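Local coordinates for protein (GYP1P) (PDB 1FKM) that stimulates GTP hydrolysis by Ypt/Rab GTPases such as Ypt1 and Ypt7, supplying an arginine finger and a glutamine finger in trans from its TBC domain, at residues Ile189-Asn192 / Gln197-Ile200; Asn220-Glu225 / Ile230-Arg235; Val331-Leu336 / Phe376-Leu381. All blocks are in the same frame, centred on the assembly; numbering follows the deposited sequence.

How the contacts relate
Following the chain from the N terminus, the three contacts come in series; none nests in or crosses another. Contact 1 closes a loop of four residues between helices 168-186 and 198-214, at the start of the latter. That helix leads into helix 216-224, and contact 2 spans another four-residue gap to helix 230-238. Contact 3 comes later and reaches further, pairing helices 324-338 and 365-382 across 39 residues, many of them helical. Contacts 1 and 2 touch where Ile200 and Gln197 meet Phe234. Contacts 2 and 3 touch through Leu336, which lies against both Phe222 and Phe232; contacts 1 and 3 stay about 10 Å apart at their nearest atoms.

Contact 1. Residues Ile189-Asn192 / Gln197-Ile200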
loop_
_atom_site.group_PDB
_atom_site.type_symbol
_atom_site.label_atom_id
_atom_site.label_comp_id
_atom_site.label_asym_id
_atom_site.label_seq_id
_atom_site.Cartn_x
_atom_site.Cartn_y
_atom_site.Cartn_z
ATOM N N ILE A 189 -10.747 -1.909 -4.374
ATOM C CA ILE A 189 -11.267 -2.628 -3.213
ATOM C C ILE A 189 -12.236 -1.724 -2.454
ATOM O O ILE A 189 -12.210 -1.644 -1.228
ATOM C CB ILE A 189 -10.111 -3.047 -2.268
ATOM C CG1 ILE A 189 -9.223 -1.836 -1.951
ATOM C CG2 ILE A 189 -9.288 -4.140 -2.921
ATOM C CD1 ILE A 189 -8.053 -2.140 -0.994
ATOM N N THR A 190 -13.103 -1.052 -3.201
ATOM C CA THR A 190 -14.057 -0.119 -2.617
ATOM C C THR A 190 -14.844 -0.642 -1.423
ATOM O O THR A 190 -14.878 0.002 -0.372
ATOM C CB THR A 190 -15.059 0.375 -3.683
ATOM O OG1 THR A 190 -14.333 0.930 -4.787
ATOM C CG2 THR A 190 -15.982 1.443 -3.102
ATOM N N ASP A 191 -15.459 -1.813 -1.564
ATOM C CA ASP A 191 -16.277 -2.341 -0.479
ATOM C C ASP A 191 -15.507 -2.798 0.752
ATOM O O ASP A 191 -16.108 -3.175 1.759
ATOM C CB ASP A 191 -17.206 -3.446 -1.007
ATOM C CG ASP A 191 -16.642 -4.831 -0.824
ATOM O OD1 ASP A 191 -15.469 -5.059 -1.179
ATOM O OD2 ASP A 191 -17.391 -5.700 -0.331
ATOM N N ASN A 192 -14.178 -2.750 0.691
ATOM C CA ASN A 192 -13.380 -3.118 1.862
ATOM C C ASN A 192 -13.527 -2.006 2.897
ATOM O O ASN A 192 -13.374 -2.235 4.102
ATOM C CB ASN A 192 -11.888 -3.244 1.519
ATOM C CG ASN A 192 -11.538 -4.562 0.860
ATOM O OD1 ASN A 192 -10.359 -4.919 0.748
ATOM N ND2 ASN A 192 -12.549 -5.288 0.411
ATOM N N GLN A 197 -17.559 -2.581 6.425
ATOM C CA GLN A 197 -16.438 -3.213 5.735
ATOM C C GLN A 197 -16.748 -4.629 5.260
ATOM O O GLN A 197 -16.034 -5.583 5.579
ATOM C CB GLN A 197 -15.195 -3.199 6.641
ATOM C CG GLN A 197 -14.722 -1.782 6.946
ATOM C CD GLN A 197 -13.377 -1.726 7.641
ATOM O OE1 GLN A 197 -13.294 -1.731 8.873
ATOM N NE2 GLN A 197 -12.310 -1.674 6.850
ATOM N N PRO A 198 -17.825 -4.779 4.473
ATOM C CA PRO A 198 -18.223 -6.087 3.953
ATOM C C PRO A 198 -17.107 -6.743 3.145
ATOM O O PRO A 198 -16.978 -7.964 3.130
ATOM C CB PRO A 198 -19.453 -5.760 3.109
ATOM C CG PRO A 198 -19.178 -4.369 2.640
ATOM C CD PRO A 198 -18.668 -3.713 3.901
ATOM N N GLY A 199 -16.292 -5.924 2.484
ATOM C CA GLY A 199 -15.200 -6.459 1.690
ATOM C C GLY A 199 -14.153 -7.182 2.518
ATOM O O GLY A 199 -13.612 -8.198 2.091
ATOM N N ILE A 200 -13.854 -6.655 3.700
ATOM C CA ILE A 200 -12.871 -7.273 4.577
ATOM C C ILE A 200 -13.416 -8.578 5.152
ATOM O O ILE A 200 -12.698 -9.580 5.217
ATOM C CB ILE A 200 -12.487 -6.351 5.752
ATOM C CG1 ILE A 200 -11.881 -5.041 5.233
ATOM C CG2 ILE A 200 -11.504 -7.081 6.677
ATOM C CD1 ILE A 200 -10.663 -5.210 4.358
#
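Asp191 and Asn192 close down on Gly199 with their polar ends, at the point where the loop turns into helix 198-214. The Asp191 carboxylate lies against the glycine, OD2 being 3.1 Å from Gly199 CA, and the Asn192 amide comes up beside it with ND2 3.2 Å from the same CA. Both groups sit where a beta carbon would project, and the glycine lets them come this close. A weak bond from Asn192 ND2 to Asp191 OD1 links the two flat groups, while OD1 of the asparagine accepts from Asn325.

The main chain takes part as well. Gly199 N, in the first turn of the helix, donates to Asp191 O at 2.8 Å. The carboxylate of Asp191 has its stronger partner in Arg202, with which OD2 forms a salt bridge. A negative charge this near a helix start probably also gains from the helix dipole.

Gln197, at the N-cap position, brings its side chain round to the next carbonyl. With CG beside the backbone N (chi1 -64°) and the chain extended beyond it, NE2 reaches Asn192 O at 3.0 Å, and that oxygen lies close to the plane of the glutamine amide. The same NE2 is shared with Asn238 OD1. Ile200 crosses Asn192 at about a right angle, its CD1 3.6 Å from Asn192 OD1.

The Gln197 side chain is about 7 Å from that of Gln131, the glutamine finger, which probably places this turn close to the surface that meets the GTPase. Around it, Gln197 and Ile200 pack on Phe234 of helix 230-238, and Ile189 rests against Leu324 and Asn325 at the start of helix 324-338.

Contact 2. Residues Asn220-Glu225 / Ile230-Arg235; sequences NHFQNE and IQFAFR
Glu225 N donates to His221 O at 2.9 Å, closing the last turn of the helix whose Phe222 meets Phe232 of the next helix. The motif is a helix-loop-helix connection in the all-helical TBC domain: helix 216-224 ends, a short loop follows, and helix 230-238 begins. Glu225 is the first residue to leave the helical conformation, and its CG lies over one face of the His221 ring. His221 NE2 bonds to Met346 O, tying this end of the helix to the loop before helix 348-355.

The backbones of the two segments stay well apart: the nearest CA atoms, those of Phe222 and Gln231, are 11.3 Å apart, and the two rings bridge that distance. Both phenylalanines start out toward the opposite segment. Phe222 CG lies beside its backbone N (chi1 -81°) and Phe232 CG between the backbone N and the carbonyl carbon (chi1 65°), torsions that turn both rings into the space between the helices, where their CE2 atoms meet. The side chains cross at about a right angle and the ring planes stand at 68°, an oblique meeting that is neither a stack nor edge-to-face.

The pair belongs to a wider aromatic cluster. Phe229, from the loop between the helices, meets both rings, edge-to-face with Phe222, and Trp236 meets Phe232 edge-to-face. Helix 348-355 adds Thr351 against Phe222 and Leu355 against Phe232. Both rings are buried, and the approach between them is narrow: Phe222 CE2 is 3.9 Å from CE2 and also 3.9 Å from CZ of Phe232.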
loop_
_atom_site.group_PDB
_atom_site.type_symbol
_atom_site.label_atom_id
_atom_site.label_comp_id
_atom_site.label_asym_id
_atom_site.label_seq_id
_atom_site.Cartn_x
_atom_site.Cartn_y
_atom_site.Cartn_z
ATOM N N ASN A 220 -8.276 -27.270 11.520
ATOM C CA ASN A 220 -8.860 -28.020 12.627
ATOM C C ASN A 220 -8.216 -27.635 13.958
ATOM O O ASN A 220 -8.887 -27.596 14.991
ATOM C CB ASN A 220 -8.706 -29.528 12.384
ATOM C CG ASN A 220 -9.519 -30.018 11.191
ATOM O OD1 ASN A 220 -9.270 -31.101 10.660
ATOM N ND2 ASN A 220 -10.500 -29.226 10.773
ATOM N N HIS A 221 -6.917 -27.351 13.944
ATOM C CA HIS A 221 -6.237 -26.958 15.176
ATOM C C HIS A 221 -6.819 -25.637 15.670
ATOM O O HIS A 221 -7.053 -25.460 16.865
ATOM C CB HIS A 221 -4.733 -26.802 14.946
ATOM C CG HIS A 221 -3.979 -26.359 16.163
ATOM N ND1 HIS A 221 -3.772 -27.177 17.253
ATOM C CD2 HIS A 221 -3.392 -25.177 16.464
ATOM C CE1 HIS A 221 -3.088 -26.519 18.172
ATOM N NE2 HIS A 221 -2.845 -25.302 17.719
ATOM N N PHE A 222 -7.043 -24.707 14.745
ATOM C CA PHE A 222 -7.612 -23.412 15.092
ATOM C C PHE A 222 -8.977 -23.611 15.744
ATOM O O PHE A 222 -9.299 -22.968 16.740
ATOM C CB PHE A 222 -7.769 -22.536 13.844
ATOM C CG PHE A 222 -6.500 -21.844 13.406
ATOM C CD1 PHE A 222 -5.313 -22.000 14.112
ATOM C CD2 PHE A 222 -6.509 -21.009 12.289
ATOM C CE1 PHE A 222 -4.153 -21.335 13.713
ATOM C CE2 PHE A 222 -5.355 -20.339 11.884
ATOM C CZ PHE A 222 -4.178 -20.501 12.596
ATOM N N GLN A 223 -9.786 -24.493 15.169
ATOM C CA GLN A 223 -11.106 -24.761 15.725
ATOM C C GLN A 223 -10.997 -25.281 17.153
ATOM O O GLN A 223 -11.696 -24.809 18.045
ATOM C CB GLN A 223 -11.865 -25.775 14.865
ATOM C CG GLN A 223 -12.503 -25.184 13.619
ATOM C CD GLN A 223 -13.470 -24.052 13.936
ATOM O OE1 GLN A 223 -13.060 -22.959 14.332
ATOM N NE2 GLN A 223 -14.762 -24.314 13.770
ATOM N N ASN A 224 -10.115 -26.249 17.371
ATOM C CA ASN A 224 -9.941 -26.813 18.702
ATOM C C ASN A 224 -9.445 -25.783 19.709
ATOM O O ASN A 224 -9.798 -25.846 20.887
ATOM C CB ASN A 224 -8.980 -28.005 18.659
ATOM C CG ASN A 224 -9.644 -29.275 18.150
ATOM O OD1 ASN A 224 -10.073 -29.353 16.997
ATOM N ND2 ASN A 224 -9.739 -30.275 19.015
ATOM N N GLU A 225 -8.637 -24.831 19.247
ATOM C CA GLU A 225 -8.096 -23.794 20.124
ATOM C C GLU A 225 -8.925 -22.513 20.081
ATOM O O GLU A 225 -8.533 -21.492 20.650
ATOM C CB GLU A 225 -6.649 -23.470 19.735
ATOM C CG GLU A 225 -5.674 -24.623 19.918
ATOM C CD GLU A 225 -5.654 -25.148 21.344
ATOM O OE1 GLU A 225 -5.603 -24.322 22.280
ATOM O OE2 GLU A 225 -5.679 -26.385 21.528
ATOM N N ILE A 230 -10.725 -13.907 12.001
ATOM C CA ILE A 230 -10.906 -12.471 12.180
ATOM C C ILE A 230 -9.968 -11.899 13.255
ATOM O O ILE A 230 -9.523 -10.755 13.154
ATOM C CB ILE A 230 -12.375 -12.139 12.560
ATOM C CG1 ILE A 230 -12.626 -10.633 12.430
ATOM C CG2 ILE A 230 -12.666 -12.582 13.985
ATOM C CD1 ILE A 230 -12.646 -10.134 11.002
ATOM N N GLN A 231 -9.650 -12.699 14.269
ATOM C CA GLN A 231 -8.794 -12.227 15.357
ATOM C C GLN A 231 -7.375 -11.828 14.965
ATOM O O GLN A 231 -6.695 -11.128 15.716
ATOM C CB GLN A 231 -8.764 -13.265 16.474
ATOM C CG GLN A 231 -10.137 -13.502 17.068
ATOM C CD GLN A 231 -10.160 -14.635 18.064
ATOM O OE1 GLN A 231 -9.631 -15.717 17.806
ATOM N NE2 GLN A 231 -10.787 -14.398 19.211
ATOM N N PHE A 232 -6.912 -12.269 13.801
ATOM C CA PHE A 232 -5.581 -11.881 13.365
ATOM C C PHE A 232 -5.586 -11.395 11.918
ATOM O O PHE A 232 -4.789 -10.538 11.542
ATOM C CB PHE A 232 -4.589 -13.048 13.542
ATOM C CG PHE A 232 -4.879 -14.245 12.677
ATOM C CD1 PHE A 232 -4.475 -14.276 11.345
ATOM C CD2 PHE A 232 -5.555 -15.347 13.199
ATOM C CE1 PHE A 232 -4.736 -15.383 10.544
ATOM C CE2 PHE A 232 -5.822 -16.461 12.407
ATOM C CZ PHE A 232 -5.412 -16.481 11.074
ATOM N N ALA A 233 -6.513 -11.914 11.123
ATOM C CA ALA A 233 -6.594 -11.570 9.709
ATOM C C ALA A 233 -7.296 -10.260 9.371
ATOM O O ALA A 233 -7.120 -9.733 8.270
ATOM C CB ALA A 233 -7.250 -12.710 8.940
ATOM N N PHE A 234 -8.101 -9.726 10.282
ATOM C CA PHE A 234 -8.756 -8.470 9.945
ATOM C C PHE A 234 -7.688 -7.421 9.645
ATOM O O PHE A 234 -7.772 -6.701 8.652
ATOM C CB PHE A 234 -9.645 -7.950 11.073
ATOM C CG PHE A 234 -10.288 -6.632 10.746
ATOM C CD1 PHE A 234 -11.393 -6.576 9.907
ATOM C CD2 PHE A 234 -9.734 -5.440 11.201
ATOM C CE1 PHE A 234 -11.935 -5.351 9.515
ATOM C CE2 PHE A 234 -10.268 -4.208 10.816
ATOM C CZ PHE A 234 -11.369 -4.167 9.972
ATOM N N ARG A 235 -6.676 -7.342 10.502
ATOM C CA ARG A 235 -5.616 -6.364 10.308
ATOM C C ARG A 235 -4.827 -6.668 9.035
ATOM O O ARG A 235 -4.427 -5.752 8.316
ATOM C CB ARG A 235 -4.681 -6.345 11.520
ATOM C CG ARG A 235 -3.785 -5.113 11.587
ATOM C CD ARG A 235 -2.908 -5.124 12.834
ATOM N NE ARG A 235 -1.904 -6.184 12.798
ATOM C CZ ARG A 235 -1.050 -6.439 13.783
ATOM N NH1 ARG A 235 -1.076 -5.713 14.890
ATOM N NH2 ARG A 235 -0.163 -7.417 13.658
#

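Contact 3. Residues Val331-Leu336 / Phe376-Leu381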
loop_
_atom_site.group_PDB
_atom_site.type_symbol
_atom_site.label_atom_id
_atom_site.label_comp_id
_atom_site.label_asym_id
_atom_site.label_seq_id
_atom_site.Cartn_x
_atom_site.Cartn_y
_atom_site.Cartn_z
ATOM N N VAL A 331 -1.627 -14.343 -0.920
ATOM C CA VAL A 331 -0.401 -13.952 -0.230
ATOM C C VAL A 331 -0.603 -14.215 1.269
ATOM O O VAL A 331 0.301 -14.702 1.952
ATOM C CB VAL A 331 -0.082 -12.451 -0.448
ATOM C CG1 VAL A 331 1.073 -12.016 0.450
ATOM C CG2 VAL A 331 0.275 -12.207 -1.901
ATOM N N CYS A 332 -1.789 -13.891 1.780
ATOM C CA CYS A 332 -2.082 -14.113 3.194
ATOM C C CYS A 332 -2.086 -15.599 3.529
ATOM O O CYS A 332 -1.624 -15.999 4.595
ATOM C CB CYS A 332 -3.431 -13.500 3.575
ATOM S SG CYS A 332 -3.409 -11.695 3.711
ATOM N N ALA A 333 -2.610 -16.414 2.622
ATOM C CA ALA A 333 -2.647 -17.857 2.846
ATOM C C ALA A 333 -1.223 -18.425 2.866
ATOM O O ALA A 333 -0.877 -19.217 3.744
ATOM C CB ALA A 333 -3.476 -18.537 1.750
ATOM N N ALA A 334 -0.398 -18.015 1.907
ATOM C CA ALA A 334 0.980 -18.500 1.841
ATOM C C ALA A 334 1.779 -18.030 3.056
ATOM O O ALA A 334 2.629 -18.761 3.573
ATOM C CB ALA A 334 1.647 -18.023 0.548
ATOM N N PHE A 335 1.498 -16.810 3.510
ATOM C CA PHE A 335 2.171 -16.228 4.670
ATOM C C PHE A 335 1.846 -17.070 5.902
ATOM O O PHE A 335 2.745 -17.499 6.635
ATOM C CB PHE A 335 1.690 -14.784 4.878
ATOM C CG PHE A 335 2.375 -14.059 6.011
ATOM C CD1 PHE A 335 3.762 -13.928 6.041
ATOM C CD2 PHE A 335 1.628 -13.459 7.019
ATOM C CE1 PHE A 335 4.393 -13.201 7.062
ATOM C CE2 PHE A 335 2.252 -12.730 8.039
ATOM C CZ PHE A 335 3.635 -12.604 8.054
ATOM N N LEU A 336 0.554 -17.305 6.117
ATOM C CA LEU A 336 0.093 -18.094 7.252
ATOM C C LEU A 336 0.644 -19.514 7.225
ATOM O O LEU A 336 1.180 -19.992 8.223
ATOM C CB LEU A 336 -1.436 -18.159 7.269
ATOM C CG LEU A 336 -2.068 -18.984 8.400
ATOM C CD1 LEU A 336 -1.685 -18.389 9.762
ATOM C CD2 LEU A 336 -3.576 -18.996 8.231
ATOM N N PHE A 376 1.560 -16.517 -6.151
ATOM C CA PHE A 376 1.222 -16.441 -7.571
ATOM C C PHE A 376 0.887 -17.820 -8.129
ATOM O O PHE A 376 -0.072 -17.984 -8.883
ATOM C CB PHE A 376 2.372 -15.847 -8.384
ATOM C CG PHE A 376 2.098 -15.814 -9.864
ATOM C CD1 PHE A 376 1.177 -14.913 -10.396
ATOM C CD2 PHE A 376 2.714 -16.725 -10.719
ATOM C CE1 PHE A 376 0.870 -14.919 -11.754
ATOM C CE2 PHE A 376 2.413 -16.741 -12.082
ATOM C CZ PHE A 376 1.487 -15.834 -12.599
ATOM N N ILE A 377 1.694 -18.808 -7.767
ATOM C CA ILE A 377 1.461 -20.175 -8.222
ATOM C C ILE A 377 0.135 -20.687 -7.670
ATOM O O ILE A 377 -0.647 -21.286 -8.403
ATOM C CB ILE A 377 2.612 -21.113 -7.775
ATOM C CG1 ILE A 377 3.866 -20.796 -8.591
ATOM C CG2 ILE A 377 2.203 -22.579 -7.938
ATOM C CD1 ILE A 377 5.140 -21.398 -8.042
ATOM N N TRP A 378 -0.131 -20.448 -6.387
ATOM C CA TRP A 378 -1.383 -20.915 -5.791
ATOM C C TRP A 378 -2.583 -20.289 -6.491
ATOM O O TRP A 378 -3.571 -20.969 -6.803
ATOM C CB TRP A 378 -1.429 -20.581 -4.295
ATOM C CG TRP A 378 -0.445 -21.353 -3.482
ATOM C CD1 TRP A 378 0.575 -22.139 -3.949
ATOM C CD2 TRP A 378 -0.367 -21.401 -2.055
ATOM N NE1 TRP A 378 1.282 -22.670 -2.896
ATOM C CE2 TRP A 378 0.725 -22.234 -1.722
ATOM C CE3 TRP A 378 -1.115 -20.820 -1.021
ATOM C CZ2 TRP A 378 1.089 -22.499 -0.397
ATOM C CZ3 TRP A 378 -0.752 -21.086 0.300
ATOM C CH2 TRP A 378 0.338 -21.917 0.596
ATOM N N GLN A 379 -2.494 -18.987 -6.736
ATOM C CA GLN A 379 -3.569 -18.280 -7.409
ATOM C C GLN A 379 -3.780 -18.817 -8.825
ATOM O O GLN A 379 -4.914 -18.970 -9.272
ATOM C CB GLN A 379 -3.264 -16.778 -7.471
ATOM C CG GLN A 379 -4.186 -16.004 -8.409
ATOM C CD GLN A 379 -3.815 -14.537 -8.516
ATOM O OE1 GLN A 379 -4.301 -13.711 -7.751
ATOM N NE2 GLN A 379 -2.934 -14.212 -9.456
ATOM N N SER A 380 -2.684 -19.103 -9.522
ATOM C CA SER A 380 -2.766 -19.611 -10.889
ATOM C C SER A 380 -3.439 -20.978 -10.934
ATOM O O SER A 380 -4.197 -21.276 -11.856
ATOM C CB SER A 380 -1.369 -19.701 -11.508
ATOM O OG SER A 380 -0.744 -18.428 -11.546
ATOM N N LEU A 381 -3.155 -21.806 -9.936
ATOM C CA LEU A 381 -3.740 -23.135 -9.861
ATOM C C LEU A 381 -5.230 -23.048 -9.592
ATOM O O LEU A 381 -6.020 -23.782 -10.186
ATOM C CB LEU A 381 -3.063 -23.950 -8.755
ATOM C CG LEU A 381 -1.637 -24.419 -9.051
ATOM C CD1 LEU A 381 -0.991 -24.972 -7.790
ATOM C CD2 LEU A 381 -1.677 -25.472 -10.139
#
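Trp378 reaches across from helix 365-382 and lays the far end of its indole on Ala333 and Ala334 of helix 324-338. The first kind of interaction is CH-pi. Ala334 CB sits over one face of the six-membered ring, 4.2 Å from its centroid and 22° off the ring normal, displaced toward the rim.

Next comes apolar contact with side chain and backbone alike. CZ3 does most of the touching: it is 3.5 Å from Ala334 CA and 4.0 Å from Ala333 CB. CH2 follows beside it, 3.7 Å from Ala334 CA. The ring therefore rests on the main chain of the alanine pair as much as on its methyl groups. Trp378 CG lies beside its backbone N (chi1 -68°), which sends the indole out over the gap between helices whose nearest CA atoms, those of Ala334 and Trp378, are 8.3 Å apart. Cut back to an alanine, Trp378 would no longer cover Ala334, and a gap would probably open above that methyl.

Neighbouring groups extend the interface. Leu371 and Glu374 of helix 365-382 also touch Ala334, Phe330 packs on Trp378, and Ala333 turns to Leu207 and Leu210 of helix 198-214. The next residue, Gln379, supplies a polar link: its NE2 donates to Glu260 OE2, joining helix 365-382 to helix 247-261.

No hydrogen bond passes between 331-336 and 376-381. Their hold on one another is dispersion and shape, a broad aromatic surface laid on a helix face kept low by two small residues, so it depends on close fit more than on direction.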